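Local coordinates for precorrin-6A reductase (Rhodobacter capsulatus, PDB 4X7G), which catalyses the NADPH-dependent reduction of precorrin-6A, a step of cobalamin (vitamin B12) biosynthesis, at residues S14-A17 / K18-D22; G51-A54 / G55-Y59; H112-D115 / L116-V120; E183-S187 / E188-H192. One frame throughout, in Å; residues are numbered along the deposited sequence.

The four contacts are local, each within one helix or at one helix end, and none touches another. Interactions 1 and 2 belong to helices 11-22 and 52-63, beside the six-stranded parallel sheet that contains strand 4-7; interactions 3 and 4 lie in the part built round the second parallel sheet, with centres about 21 Å apart. NADP and the corrinoid 3Y8 lie between the two halves. Ser14 in interaction 1 reaches a carboxylate of 3Y8, while Gly51 in interaction 2 meets the 2'-phosphate of NADP. The side chains of Leu116 (interaction 3) and Leu184 (interaction 4) each lie about 7 Å from 3Y8. The centres of interactions 2 and 4 lie farthest apart, about 43 Å.

Interaction 1. Residues S14-A17 / K18-D22. With 3Y8 (3-[(1R,2S,3S,7S,11S,16S,17R,18R,19R)-2,7,12,18-tetrakis(2-hydroxy-2-oxoethyl)-3,13-bis(3-hydroxy-3-oxopropyl)-1,2,5,7,11,17-hexamethyl-17-(3-oxidanyl-3-oxidanylidene-prop-1-enyl)-3,6,8,10,15,16,18,19,21,24-decahydrocorrin-8-yl]propanoic acid), chain C.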
loop_
_atom_site.group_PDB
_atom_site.type_symbol
_atom_site.label_atom_id
_atom_site.label_comp_id
_atom_site.label_asym_id
_atom_site.label_seq_id
_atom_site.Cartn_x
_atom_site.Cartn_y
_atom_site.Cartn_z
ATOM N N SER A 14 3.433 8.691 -4.400
ATOM C CA SER A 14 4.217 9.173 -5.558
ATOM C C SER A 14 3.587 10.307 -6.239
ATOM O O SER A 14 4.302 11.291 -6.607
ATOM C CB SER A 14 4.406 7.981 -6.529
ATOM O OG SER A 14 5.179 6.974 -5.931
ATOM N N ARG A 15 2.299 10.333 -6.405
ATOM C CA ARG A 15 1.614 11.437 -7.029
ATOM C C ARG A 15 1.732 12.657 -6.146
ATOM O O ARG A 15 1.924 13.799 -6.678
ATOM C CB ARG A 15 0.185 11.079 -7.257
ATOM C CG ARG A 15 0.014 10.012 -8.340
ATOM C CD ARG A 15 -1.488 9.785 -8.610
ATOM N NE ARG A 15 -1.663 8.779 -9.676
ATOM C CZ ARG A 15 -2.820 8.160 -10.021
ATOM N NH1 ARG A 15 -3.986 8.386 -9.387
ATOM N NH2 ARG A 15 -2.763 7.298 -11.039
ATOM N N LEU A 16 1.629 12.475 -4.835
ATOM C CA LEU A 16 1.771 13.618 -3.931
ATOM C C LEU A 16 3.194 14.186 -3.991
ATOM O O LEU A 16 3.389 15.409 -3.998
ATOM C CB LEU A 16 1.446 13.192 -2.526
ATOM C CG LEU A 16 1.629 14.292 -1.463
ATOM C CD1 LEU A 16 0.815 15.550 -1.737
ATOM C CD2 LEU A 16 1.324 13.703 -0.093
ATOM N N ALA A 17 4.174 13.309 -4.017
ATOM C CA ALA A 17 5.603 13.774 -4.085
ATOM C C ALA A 17 5.809 14.599 -5.329
ATOM O O ALA A 17 6.462 15.671 -5.258
ATOM C CB ALA A 17 6.506 12.600 -4.092
ATOM N N LYS A 18 5.274 14.216 -6.461
ATOM C CA LYS A 18 5.385 14.979 -7.689
ATOM C C LYS A 18 4.733 16.315 -7.538
ATOM O O LYS A 18 5.325 17.348 -7.971
ATOM C CB LYS A 18 4.816 14.190 -8.803
ATOM C CG LYS A 18 4.904 15.010 -10.066
ATOM C CD LYS A 18 4.289 14.478 -11.320
ATOM C CE LYS A 18 4.249 15.546 -12.439
ATOM N NZ LYS A 18 5.526 16.365 -12.532
ATOM N N THR A 19 3.548 16.378 -6.972
ATOM C CA THR A 19 2.841 17.606 -6.752
ATOM C C THR A 19 3.633 18.563 -5.846
ATOM O O THR A 19 3.698 19.783 -6.037
ATOM C CB THR A 19 1.454 17.276 -6.134
ATOM O OG1 THR A 19 0.719 16.535 -7.131
ATOM C CG2 THR A 19 0.683 18.495 -5.742
ATOM N N LEU A 20 4.106 18.045 -4.743
ATOM C CA LEU A 20 4.872 18.814 -3.746
ATOM C C LEU A 20 6.139 19.387 -4.375
ATOM O O LEU A 20 6.494 20.550 -4.162
ATOM C CB LEU A 20 5.168 18.042 -2.506
ATOM C CG LEU A 20 3.974 17.618 -1.706
ATOM C CD1 LEU A 20 4.421 16.738 -0.556
ATOM C CD2 LEU A 20 3.159 18.787 -1.239
ATOM N N ALA A 21 6.852 18.587 -5.145
ATOM C CA ALA A 21 8.009 19.104 -5.840
ATOM C C ALA A 21 7.567 20.127 -6.807
ATOM O O ALA A 21 8.195 21.266 -6.884
ATOM C CB ALA A 21 8.759 17.984 -6.555
ATOM N N ASP A 22 6.576 19.912 -7.615
ATOM C CA ASP A 22 6.202 20.870 -8.613
ATOM C C ASP A 22 5.768 22.161 -8.008
ATOM O O ASP A 22 6.035 23.256 -8.559
ATOM C CB ASP A 22 5.114 20.380 -9.514
ATOM C CG ASP A 22 5.601 19.328 -10.508
ATOM O OD1 ASP A 22 6.816 19.077 -10.554
ATOM O OD2 ASP A 22 4.641 18.739 -11.013
HETATM C C48 3Y8 C . 8.736 -0.426 -0.821
HETATM C C47 3Y8 C . 8.582 0.929 -3.718
HETATM C C43 3Y8 C . 4.587 3.999 -7.314
HETATM C C42 3Y8 C . 4.483 2.441 -7.026
HETATM C C41 3Y8 C . 3.666 2.374 -5.750
HETATM C C38 3Y8 C . 0.472 0.944 -3.989
HETATM C C37 3Y8 C . 0.770 0.795 -5.429
HETATM C C36 3Y8 C . 2.181 -0.050 -7.323
HETATM C C35 3Y8 C . 0.457 -2.213 -5.854
HETATM C C32 3Y8 C . -0.673 -6.835 -6.791
HETATM C C31 3Y8 C . -0.605 -6.127 -5.372
HETATM C C2 3Y8 C . 1.122 -5.032 -2.575
HETATM C C1 3Y8 C . 2.611 -4.543 -2.488
HETATM C C4 3Y8 C . 1.596 -3.264 -4.119
HETATM C C5 3Y8 C . 1.495 -2.234 -4.976
HETATM C C7 3Y8 C . 2.162 0.122 -5.771
HETATM C C8 3Y8 C . 3.349 0.932 -5.369
HETATM C C6 3Y8 C . 2.371 -1.092 -5.065
HETATM C C3 3Y8 C . 0.687 -4.481 -3.945
HETATM C C11 3Y8 C . 6.480 -0.622 -3.869
HETATM C C12 3Y8 C . 7.641 -0.145 -3.151
HETATM C C13 3Y8 C . 7.768 -0.731 -1.968
HETATM C C14 3Y8 C . 6.705 -1.713 -1.854
HETATM C C15 3Y8 C . 6.521 -2.536 -0.764
HETATM C C16 3Y8 C . 5.397 -3.478 -0.747
HETATM C C17 3Y8 C . 5.267 -4.627 0.216
HETATM C C18 3Y8 C . 3.942 -5.291 -0.277
HETATM C C19 3Y8 C . 3.180 -4.174 -1.114
HETATM C C20 3Y8 C . 3.550 -5.491 -3.242
HETATM C C21 3Y8 C . 9.682 0.293 -4.670
HETATM C C24 3Y8 C . 6.818 -1.161 -5.263
HETATM C C25 3Y8 C . 0.973 -6.562 -2.508
HETATM C C26 3Y8 C . 0.260 -4.319 -1.524
HETATM O O59 3Y8 C . 7.601 -7.833 -2.880
HETATM C C57 3Y8 C . 7.760 -6.977 -1.907
HETATM O O58 3Y8 C . 8.778 -6.828 -1.181
HETATM C C56 3Y8 C . 6.514 -6.218 -1.539
HETATM C C55 3Y8 C . 6.458 -5.656 -0.082
HETATM C C54 3Y8 C . 5.219 -4.181 1.658
HETATM C C60 3Y8 C . 2.984 -5.827 0.785
HETATM C C61 3Y8 C . 3.409 -7.006 1.531
HETATM O O62 3Y8 C . 2.724 -7.260 2.593
HETATM O O63 3Y8 C . 4.352 -7.743 1.134
HETATM N N24 3Y8 C . 4.245 -3.192 -1.378
HETATM N N23 3Y8 C . 5.968 -1.647 -2.998
HETATM C C49 3Y8 C . 8.057 0.514 0.185
HETATM C C50 3Y8 C . 8.889 0.984 1.332
HETATM O O51 3Y8 C . 10.052 0.548 1.495
HETATM O O52 3Y8 C . 8.342 1.920 2.023
HETATM O O23 3Y8 C . 9.855 0.890 -5.753
HETATM O O22 3Y8 C . 10.249 -0.701 -4.287
HETATM C C10 3Y8 C . 5.425 0.530 -3.921
HETATM C C9 3Y8 C . 4.157 0.169 -4.613
HETATM N N22 3Y8 C . 3.578 -1.099 -4.462
HETATM O O44 3Y8 C . 3.605 4.486 -7.892
HETATM O O45 3Y8 C . 5.627 4.481 -7.135
HETATM O O39 3Y8 C . -0.210 1.979 -3.704
HETATM O O40 3Y8 C . 0.746 0.036 -3.208
HETATM N N21 3Y8 C . 2.602 -3.344 -3.317
HETATM C C27 3Y8 C . -1.259 -4.626 -1.664
HETATM O O28 3Y8 C . -1.662 -5.643 -1.084
HETATM O O29 3Y8 C . -1.980 -3.883 -2.323
HETATM C C30 3Y8 C . 0.671 -5.355 -5.240
HETATM O O34 3Y8 C . 0.251 -7.712 -6.974
HETATM O O33 3Y8 C . -1.710 -6.500 -7.363
#
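Ser14 O accepts Lys18 N at 3.1 Å and continues the i to i+4 ladder of helix 11-22, the helix of the first beta-alpha-beta unit of a Rossmann-type fold. The side chain of Ser14 serves the pocket instead: with chi1 at -65°, OG swings beside its own backbone N and donates to carboxylate oxygen O45 of 3Y8 at 2.8 Å, while Gln41 NE2 also bonds to this hydroxyl. At the next residue, Arg15 O takes the amide N of Thr19 on one face of its carbonyl plane. In the Thr19 conformer described, one of two and therefore doubtful, OG1 of Thr19 reaches the opposite face of that carbonyl at 3.0 Å.

Leu16 carries the apolar side of the contact. Its CD1 lies 3.8 Å from Leu20 CG, the two branched ends passing at a slant, and Val6 of strand 4-7 touches both leucines. Were Leu20 cut back to an alanine, Leu16 CD1 would probably lose this neighbour and a gap would open toward Leu4 and Val6. Leu16 O is also covered by Leu20, whose CG sits 3.2 Å away beside the straight bond from Leu20 N. Ala17, buried against Gln41 and Leu43, ends the segment: its O accepts Ala21 N at 2.9 Å, and Ala21 CB rests 3.5 Å from that same Ala17 O.

Interaction 2. Residues G51-A54 / G55-Y59. With NAP (NADP nicotinamide-adenine-dinucleotide phosphate), chain B.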
loop_
_atom_site.group_PDB
_atom_site.type_symbol
_atom_site.label_atom_id
_atom_site.label_comp_id
_atom_site.label_asym_id
_atom_site.label_seq_id
_atom_site.Cartn_x
_atom_site.Cartn_y
_atom_site.Cartn_z
ATOM N N GLY A 51 12.502 3.615 14.232
ATOM C CA GLY A 51 12.695 3.172 15.684
ATOM C C GLY A 51 11.477 3.357 16.503
ATOM O O GLY A 51 11.503 3.916 17.609
ATOM N N GLY A 52 10.331 2.965 15.968
ATOM C CA GLY A 52 9.104 3.010 16.675
ATOM C C GLY A 52 8.580 4.459 16.917
ATOM O O GLY A 52 9.020 5.470 16.266
ATOM N N VAL A 53 7.654 4.610 17.850
ATOM C CA VAL A 53 7.017 5.883 18.122
ATOM C C VAL A 53 8.084 6.865 18.632
ATOM O O VAL A 53 8.204 8.007 18.148
ATOM C CB VAL A 53 5.844 5.811 19.125
ATOM C CG1 VAL A 53 5.404 7.185 19.530
ATOM C CG2 VAL A 53 4.708 4.994 18.463
ATOM N N ALA A 54 8.908 6.424 19.596
ATOM C CA ALA A 54 9.912 7.277 20.097
ATOM C C ALA A 54 10.898 7.763 19.086
ATOM O O ALA A 54 11.280 8.934 19.077
ATOM C CB ALA A 54 10.621 6.594 21.314
ATOM N N GLY A 55 11.297 6.893 18.211
ATOM C CA GLY A 55 12.177 7.225 17.125
ATOM C C GLY A 55 11.609 8.241 16.126
ATOM O O GLY A 55 12.312 9.143 15.697
ATOM N N LEU A 56 10.296 8.097 15.859
ATOM C CA LEU A 56 9.662 9.018 14.922
ATOM C C LEU A 56 9.496 10.382 15.626
ATOM O O LEU A 56 9.676 11.437 15.052
ATOM C CB LEU A 56 8.310 8.469 14.504
ATOM C CG LEU A 56 7.499 9.426 13.570
ATOM C CD1 LEU A 56 8.309 9.832 12.356
ATOM C CD2 LEU A 56 6.209 8.696 13.147
ATOM N N VAL A 57 9.132 10.365 16.910
ATOM C CA VAL A 57 9.125 11.622 17.692
ATOM C C VAL A 57 10.463 12.376 17.582
ATOM O O VAL A 57 10.533 13.579 17.276
ATOM C CB VAL A 57 8.780 11.307 19.170
ATOM C CG1 VAL A 57 9.143 12.499 20.074
ATOM C CG2 VAL A 57 7.336 10.980 19.301
ATOM N N ASP A 58 11.525 11.635 17.780
ATOM C CA ASP A 58 12.838 12.184 17.735
ATOM C C ASP A 58 13.126 12.776 16.352
ATOM O O ASP A 58 13.714 13.842 16.168
ATOM C CB ASP A 58 13.976 11.189 18.102
ATOM C CG ASP A 58 15.375 11.830 18.082
ATOM O OD1 ASP A 58 15.590 12.772 18.910
ATOM O OD2 ASP A 58 16.263 11.415 17.228
ATOM N N TYR A 59 12.798 12.030 15.305
ATOM C CA TYR A 59 13.004 12.506 13.922
ATOM C C TYR A 59 12.216 13.787 13.648
ATOM O O TYR A 59 12.761 14.752 13.081
ATOM C CB TYR A 59 12.564 11.393 12.948
ATOM C CG TYR A 59 12.655 11.845 11.552
ATOM C CD1 TYR A 59 13.825 11.770 10.887
ATOM C CD2 TYR A 59 11.533 12.387 10.928
ATOM C CE1 TYR A 59 13.911 12.181 9.521
ATOM C CE2 TYR A 59 11.614 12.859 9.634
ATOM C CZ TYR A 59 12.706 12.737 8.973
ATOM O OH TYR A 59 12.734 13.204 7.700
HETATM P PA NAP B . 3.914 -1.624 8.755
HETATM O O1A NAP B . 3.738 -3.075 9.181
HETATM O O2A NAP B . 2.910 -0.746 9.064
HETATM O O5B NAP B . 5.253 -1.047 9.246
HETATM C C5B NAP B . 6.250 -1.728 10.035
HETATM C C4B NAP B . 7.425 -0.860 10.416
HETATM O O4B NAP B . 8.139 -0.464 9.164
HETATM C C3B NAP B . 7.057 0.507 10.930
HETATM O O3B NAP B . 6.723 0.432 12.318
HETATM C C2B NAP B . 8.216 1.355 10.599
HETATM O O2B NAP B . 9.347 0.978 11.407
HETATM C C1B NAP B . 8.566 0.912 9.271
HETATM N N9A NAP B . 7.906 1.637 8.152
HETATM C C8A NAP B . 6.723 1.339 7.516
HETATM N N7A NAP B . 6.461 2.242 6.532
HETATM C C5A NAP B . 7.475 3.154 6.643
HETATM C C6A NAP B . 7.777 4.353 5.891
HETATM N N6A NAP B . 7.065 4.720 4.816
HETATM N N1A NAP B . 8.860 5.086 6.228
HETATM C C2A NAP B . 9.613 4.649 7.316
HETATM N N3A NAP B . 9.480 3.562 8.075
HETATM C C4A NAP B . 8.396 2.828 7.696
HETATM O O3 NAP B . 4.093 -1.486 7.158
HETATM P PN NAP B . 4.565 -2.538 5.999
HETATM O O1N NAP B . 3.391 -3.401 5.556
HETATM O O2N NAP B . 5.804 -3.219 6.390
HETATM O O5D NAP B . 4.792 -1.533 4.757
HETATM C C5D NAP B . 6.155 -1.229 4.342
HETATM C C4D NAP B . 6.082 -0.217 3.307
HETATM O O4D NAP B . 5.548 -0.782 2.123
HETATM C C3D NAP B . 5.328 1.088 3.660
HETATM O O3D NAP B . 5.983 2.274 3.184
HETATM C C2D NAP B . 4.003 0.896 2.924
HETATM O O2D NAP B . 3.357 2.024 2.480
HETATM C C1D NAP B . 4.458 0.017 1.727
HETATM N N1N NAP B . 3.446 -0.842 1.321
HETATM C C2N NAP B . 2.784 -1.607 1.930
HETATM C C3N NAP B . 1.912 -2.152 1.057
HETATM C C7N NAP B . 1.295 -2.947 2.184
HETATM O O7N NAP B . 2.002 -2.524 3.242
HETATM N N7N NAP B . 0.226 -3.833 1.970
HETATM C C4N NAP B . 1.871 -1.729 -0.447
HETATM C C5N NAP B . 2.782 -0.751 -1.166
HETATM C C6N NAP B . 3.474 -0.394 -0.028
HETATM P P2B NAP B . 9.686 1.816 12.768
HETATM O O1X NAP B . 11.071 1.273 13.018
HETATM O O2X NAP B . 9.556 3.205 12.518
HETATM O O3X NAP B . 8.556 1.610 13.820
#
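Val53 and Val57 stand one turn apart on the same side of helix 52-63, with Val53 CG1 at 4.3 Å from Val57 CG2, a loose apolar approach. The closer touch is to the backbone: with CG1 of Val57 anti to its amide N (chi1 164°), CG2 lies beside that N and comes 3.3 Å from Val53 O. This carbonyl accepts Val57 N at 2.8 Å in an almost straight bond.

Gly51 and Gly52, at the start of the helix, carry no side chain. Gly51 O accepts Gly55 N from well above the carbonyl plane, and a beta carbon at Gly55 would run into that oxygen; Gly51 itself has backbone angles (phi 90°) suited to glycine. The 2'-phosphate of NADP lies against this turn: Gly51 N donates to its O1X at 3.0 Å, and Gly52 N lies 3.1 Å from its O3X. The amide bond from Gly51 to the 2'-phosphate is consistent with a preference for NADP over NAD. NADP is also hydrogen-bonded to Arg34 and Ser30.

Further along, Leu56 and Val57 pack on Ala86, and Val53 on Asn82, of helix 77-90, whereas the Tyr59 ring meets Phe50 edge-to-face and Arg46 of strand 45-47 in a cation-pi contact.

Interaction 3. Residues H112-D115 / L116-V120; sequences HVPD and LAAAV
Ala118 CB sits in the angle between Val113 and Pro114, 3.8 Å from Val113 CB and 3.6 Å from Pro114 CD, and so forms the apolar centre of the turn that joins strand 109-113 to helix 116-122. Val113 spreads its two methyls over the helix. CG1 stands anti to its own carbonyl carbon and beside its amide N (chi1 -65°), over the carbonyl of Ala118; CG2 turns to the next residue and lies 3.9 Å from Ala119 CB. With Val113 reduced to an alanine both methyls are gone, and Ala118 and Ala119 would probably be left with a gap between the strand end and the first helical turn. Pro114 contributes CG and CD of its ring, both touching the methyl of Ala118.

Outward from this patch the contact becomes polar at Asp115. Its side chain, with chi1 at 58°, is folded between its own backbone N and carbonyl carbon, which brings OD1 over the first turn. There OD1 accepts Ala118 N at 3.0 Å, met nearly along the C-O axis. The backbone continues the hold: Asp115 O takes Ala119 N at 3.2 Å in the plane of the carbonyl. The carboxylate would be expected to be stabilised by the positive end of the helix dipole.

The side chain of Leu116, the first helical residue, packs on Ile220, Ile134 and His138. The strand end itself is held by backbone bonds of Val113 to Leu219 and Asp221. Asp115 is thus a classical aspartate N-cap, closing a strand-turn-helix connection at the edge of the second Rossmann-type sheet.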
loop_
_atom_site.group_PDB
_atom_site.type_symbol
_atom_site.label_atom_id
_atom_site.label_comp_id
_atom_site.label_asym_id
_atom_site.label_seq_id
_atom_site.Cartn_x
_atom_site.Cartn_y
_atom_site.Cartn_z
ATOM N N HIS A 112 -15.797 -11.006 1.022
ATOM C CA HIS A 112 -15.051 -10.293 1.976
ATOM C C HIS A 112 -14.655 -11.121 3.148
ATOM O O HIS A 112 -15.501 -11.966 3.617
ATOM C CB HIS A 112 -15.942 -9.108 2.533
ATOM C CG HIS A 112 -16.294 -8.122 1.483
ATOM N ND1 HIS A 112 -17.353 -8.137 0.630
ATOM C CD2 HIS A 112 -15.593 -7.030 1.221
ATOM C CE1 HIS A 112 -17.273 -7.057 -0.188
ATOM N NE2 HIS A 112 -16.213 -6.413 0.163
ATOM N N VAL A 113 -13.454 -10.949 3.615
ATOM C CA VAL A 113 -12.914 -11.605 4.801
ATOM C C VAL A 113 -12.160 -10.573 5.633
ATOM O O VAL A 113 -11.711 -9.551 5.118
ATOM C CB VAL A 113 -12.005 -12.759 4.434
ATOM C CG1 VAL A 113 -12.780 -13.877 3.734
ATOM C CG2 VAL A 113 -10.811 -12.371 3.617
ATOM N N PRO A 114 -12.035 -10.831 6.931
ATOM C CA PRO A 114 -11.497 -9.770 7.796
ATOM C C PRO A 114 -10.017 -9.652 7.778
ATOM O O PRO A 114 -9.518 -8.548 8.196
ATOM C CB PRO A 114 -11.968 -10.220 9.209
ATOM C CG PRO A 114 -12.088 -11.720 9.111
ATOM C CD PRO A 114 -12.764 -11.853 7.734
ATOM N N ASP A 115 -9.273 -10.641 7.391
ATOM C CA ASP A 115 -7.833 -10.649 7.525
ATOM C C ASP A 115 -7.270 -11.740 6.676
ATOM O O ASP A 115 -8.033 -12.492 6.009
ATOM C CB ASP A 115 -7.416 -10.770 9.018
ATOM C CG ASP A 115 -7.957 -11.963 9.653
ATOM O OD1 ASP A 115 -8.125 -13.058 9.085
ATOM O OD2 ASP A 115 -8.267 -11.737 10.912
ATOM N N LEU A 116 -5.952 -11.818 6.601
ATOM C CA LEU A 116 -5.322 -12.761 5.783
ATOM C C LEU A 116 -5.605 -14.215 6.099
ATOM O O LEU A 116 -5.822 -15.059 5.242
ATOM C CB LEU A 116 -3.828 -12.476 5.819
ATOM C CG LEU A 116 -3.365 -11.286 4.955
ATOM C CD1 LEU A 116 -2.091 -10.584 5.476
ATOM C CD2 LEU A 116 -3.179 -11.813 3.567
ATOM N N ALA A 117 -5.624 -14.534 7.422
ATOM C CA ALA A 117 -5.926 -15.935 7.806
ATOM C C ALA A 117 -7.334 -16.389 7.347
ATOM O O ALA A 117 -7.556 -17.482 6.937
ATOM C CB ALA A 117 -5.786 -16.173 9.337
ATOM N N ALA A 118 -8.263 -15.470 7.374
ATOM C CA ALA A 118 -9.605 -15.780 6.887
ATOM C C ALA A 118 -9.646 -15.942 5.372
ATOM O O ALA A 118 -10.413 -16.717 4.814
ATOM C CB ALA A 118 -10.599 -14.737 7.311
ATOM N N ALA A 119 -8.737 -15.249 4.624
ATOM C CA ALA A 119 -8.656 -15.471 3.229
ATOM C C ALA A 119 -8.142 -16.867 2.905
ATOM O O ALA A 119 -8.586 -17.531 2.003
ATOM C CB ALA A 119 -7.716 -14.411 2.567
ATOM N N VAL A 120 -7.140 -17.331 3.740
ATOM C CA VAL A 120 -6.681 -18.677 3.561
ATOM C C VAL A 120 -7.843 -19.678 3.765
ATOM O O VAL A 120 -8.053 -20.576 2.958
ATOM C CB VAL A 120 -5.585 -19.037 4.605
ATOM C CG1 VAL A 120 -5.110 -20.453 4.322
ATOM C CG2 VAL A 120 -4.388 -18.092 4.544
#

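Interaction 4. Residues E183-S187 / E188-H192; sequences ELLRS and ETITH
Leu185 O is gripped twice at the end of helix 178-187: Ile190 N donates to it at 3.1 Å in the carbonyl plane, and water 1 donates from 2.9 Å. The same water also donates to Ile190 O and so ties the departing chain to the last turn. Thr189, with phi at 46°, reverses the backbone, and its N reaches Arg186 O at 2.9 Å from above the carbonyl plane, 66° out of it. The bonds Ile190 N to Leu185 O and Thr189 N to Arg186 O, with the positive phi of Thr189, make a Schellman motif. The hydrophobic contact that usually goes with it is present as well: Leu185 CD2 lies 3.8 Å from Ile190 CG1, the two chains passing at an angle.

Glu188 N makes the last ordinary helical bond, donating to Leu184 O at 3.0 Å. The Glu188 side chain has CG anti to the backbone N (chi1 -159°) and bends at chi2, carrying its carboxylate inward. OE1 receives water 3 at 2.6 Å and a salt bridge from Arg168, while OE2 is hydrogen-bonded to His149 NE2. Water 3 also joins Ser187 OG at 2.8 Å, linking the helix end to this buried acid, whose charge is probably balanced by Arg168. Water 2 bridges Ser187 O and Thr189 OG1.

Leu185 packs on Ala209 and Leu213 of helix 205-213 and on Phe131 of strand 129-132, and Ile190 also meets Phe131. Leu184, Glu188 and Ile190 touch Leu151 of strand 149-154, and Arg129 NH2 hydrogen-bonds to Glu188 O in the loop leading to strand 192-196.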
loop_
_atom_site.group_PDB
_atom_site.type_symbol
_atom_site.label_atom_id
_atom_site.label_comp_id
_atom_site.label_asym_id
_atom_site.label_seq_id
_atom_site.Cartn_x
_atom_site.Cartn_y
_atom_site.Cartn_z
ATOM N N GLU A 183 -3.409 -10.222 -19.060
ATOM C CA GLU A 183 -2.553 -11.200 -19.686
ATOM C C GLU A 183 -1.970 -12.150 -18.673
ATOM O O GLU A 183 -1.864 -13.346 -18.943
ATOM C CB GLU A 183 -1.440 -10.452 -20.478
ATOM C CG GLU A 183 -0.341 -11.344 -20.979
ATOM C CD GLU A 183 -0.733 -12.359 -21.996
ATOM O OE1 GLU A 183 -1.758 -12.209 -22.582
ATOM O OE2 GLU A 183 -0.051 -13.394 -22.191
ATOM N N LEU A 184 -1.574 -11.679 -17.508
ATOM C CA LEU A 184 -1.063 -12.552 -16.466
ATOM C C LEU A 184 -2.100 -13.556 -15.994
ATOM O O LEU A 184 -1.809 -14.734 -15.900
ATOM C CB LEU A 184 -0.566 -11.686 -15.351
ATOM C CG LEU A 184 0.040 -12.468 -14.169
ATOM C CD1 LEU A 184 1.199 -13.317 -14.674
ATOM C CD2 LEU A 184 0.412 -11.540 -13.060
ATOM N N LEU A 185 -3.269 -13.083 -15.677
ATOM C CA LEU A 185 -4.291 -14.005 -15.154
ATOM C C LEU A 185 -4.678 -15.025 -16.199
ATOM O O LEU A 185 -4.961 -16.190 -15.883
ATOM C CB LEU A 185 -5.518 -13.232 -14.714
ATOM C CG LEU A 185 -5.371 -12.308 -13.552
ATOM C CD1 LEU A 185 -6.647 -11.526 -13.240
ATOM C CD2 LEU A 185 -5.032 -13.043 -12.307
ATOM N N ARG A 186 -4.758 -14.590 -17.491
ATOM C CA ARG A 186 -4.922 -15.601 -18.583
ATOM C C ARG A 186 -3.784 -16.610 -18.700
ATOM O O ARG A 186 -3.993 -17.840 -18.736
ATOM C CB ARG A 186 -5.057 -14.833 -19.892
ATOM C CG ARG A 186 -6.356 -14.062 -20.037
ATOM C CD ARG A 186 -6.797 -13.955 -21.517
ATOM N NE ARG A 186 -5.704 -13.473 -22.314
ATOM C CZ ARG A 186 -4.863 -14.202 -23.037
ATOM N NH1 ARG A 186 -5.045 -15.503 -23.344
ATOM N NH2 ARG A 186 -3.864 -13.548 -23.585
ATOM N N SER A 187 -2.609 -16.142 -18.808
ATOM C CA SER A 187 -1.462 -17.015 -19.054
ATOM C C SER A 187 -1.258 -18.046 -17.945
ATOM O O SER A 187 -0.958 -19.243 -18.197
ATOM C CB SER A 187 -0.252 -16.162 -19.323
ATOM O OG SER A 187 0.346 -15.609 -18.192
ATOM N N GLU A 188 -1.608 -17.660 -16.712
ATOM C CA GLU A 188 -1.525 -18.543 -15.597
ATOM C C GLU A 188 -2.782 -19.337 -15.344
ATOM O O GLU A 188 -2.811 -20.092 -14.360
ATOM C CB GLU A 188 -1.148 -17.769 -14.338
ATOM C CG GLU A 188 -0.553 -18.649 -13.242
ATOM C CD GLU A 188 0.868 -19.151 -13.405
ATOM O OE1 GLU A 188 1.519 -18.592 -14.357
ATOM O OE2 GLU A 188 1.433 -19.917 -12.613
ATOM N N THR A 189 -3.791 -19.152 -16.140
ATOM C CA THR A 189 -5.084 -19.830 -15.936
ATOM C C THR A 189 -5.565 -19.792 -14.491
ATOM O O THR A 189 -6.056 -20.769 -13.937
ATOM C CB THR A 189 -5.120 -21.265 -16.533
ATOM O OG1 THR A 189 -4.105 -22.050 -16.031
ATOM C CG2 THR A 189 -4.811 -21.169 -17.961
ATOM N N ILE A 190 -5.564 -18.580 -13.936
ATOM C CA ILE A 190 -5.982 -18.368 -12.546
ATOM C C ILE A 190 -7.480 -18.579 -12.404
ATOM O O ILE A 190 -8.270 -18.232 -13.321
ATOM C CB ILE A 190 -5.600 -16.923 -12.212
ATOM C CG1 ILE A 190 -4.136 -16.704 -12.171
ATOM C CG2 ILE A 190 -6.251 -16.486 -10.910
ATOM C CD1 ILE A 190 -3.382 -17.640 -11.279
ATOM N N THR A 191 -7.863 -19.167 -11.275
ATOM C CA THR A 191 -9.244 -19.392 -10.917
ATOM C C THR A 191 -9.752 -18.485 -9.836
ATOM O O THR A 191 -10.940 -18.280 -9.720
ATOM C CB THR A 191 -9.420 -20.846 -10.485
ATOM O OG1 THR A 191 -8.669 -21.162 -9.336
ATOM C CG2 THR A 191 -9.039 -21.853 -11.600
ATOM N N HIS A 192 -8.834 -17.941 -9.015
ATOM C CA HIS A 192 -9.241 -17.160 -7.851
ATOM C C HIS A 192 -8.204 -16.098 -7.591
ATOM O O HIS A 192 -6.998 -16.385 -7.754
ATOM C CB HIS A 192 -9.270 -17.980 -6.573
ATOM C CG HIS A 192 -10.290 -19.065 -6.533
ATOM N ND1 HIS A 192 -10.172 -20.242 -7.211
ATOM C CD2 HIS A 192 -11.451 -19.126 -5.852
ATOM C CE1 HIS A 192 -11.239 -20.990 -6.992
ATOM N NE2 HIS A 192 -12.039 -20.324 -6.176
HETATM O O HOH W 1 -7.810 -16.856 -15.778
HETATM O O HOH W 2 -1.575 -21.616 -17.112
HETATM O O HOH W 3 1.853 -17.302 -16.631
#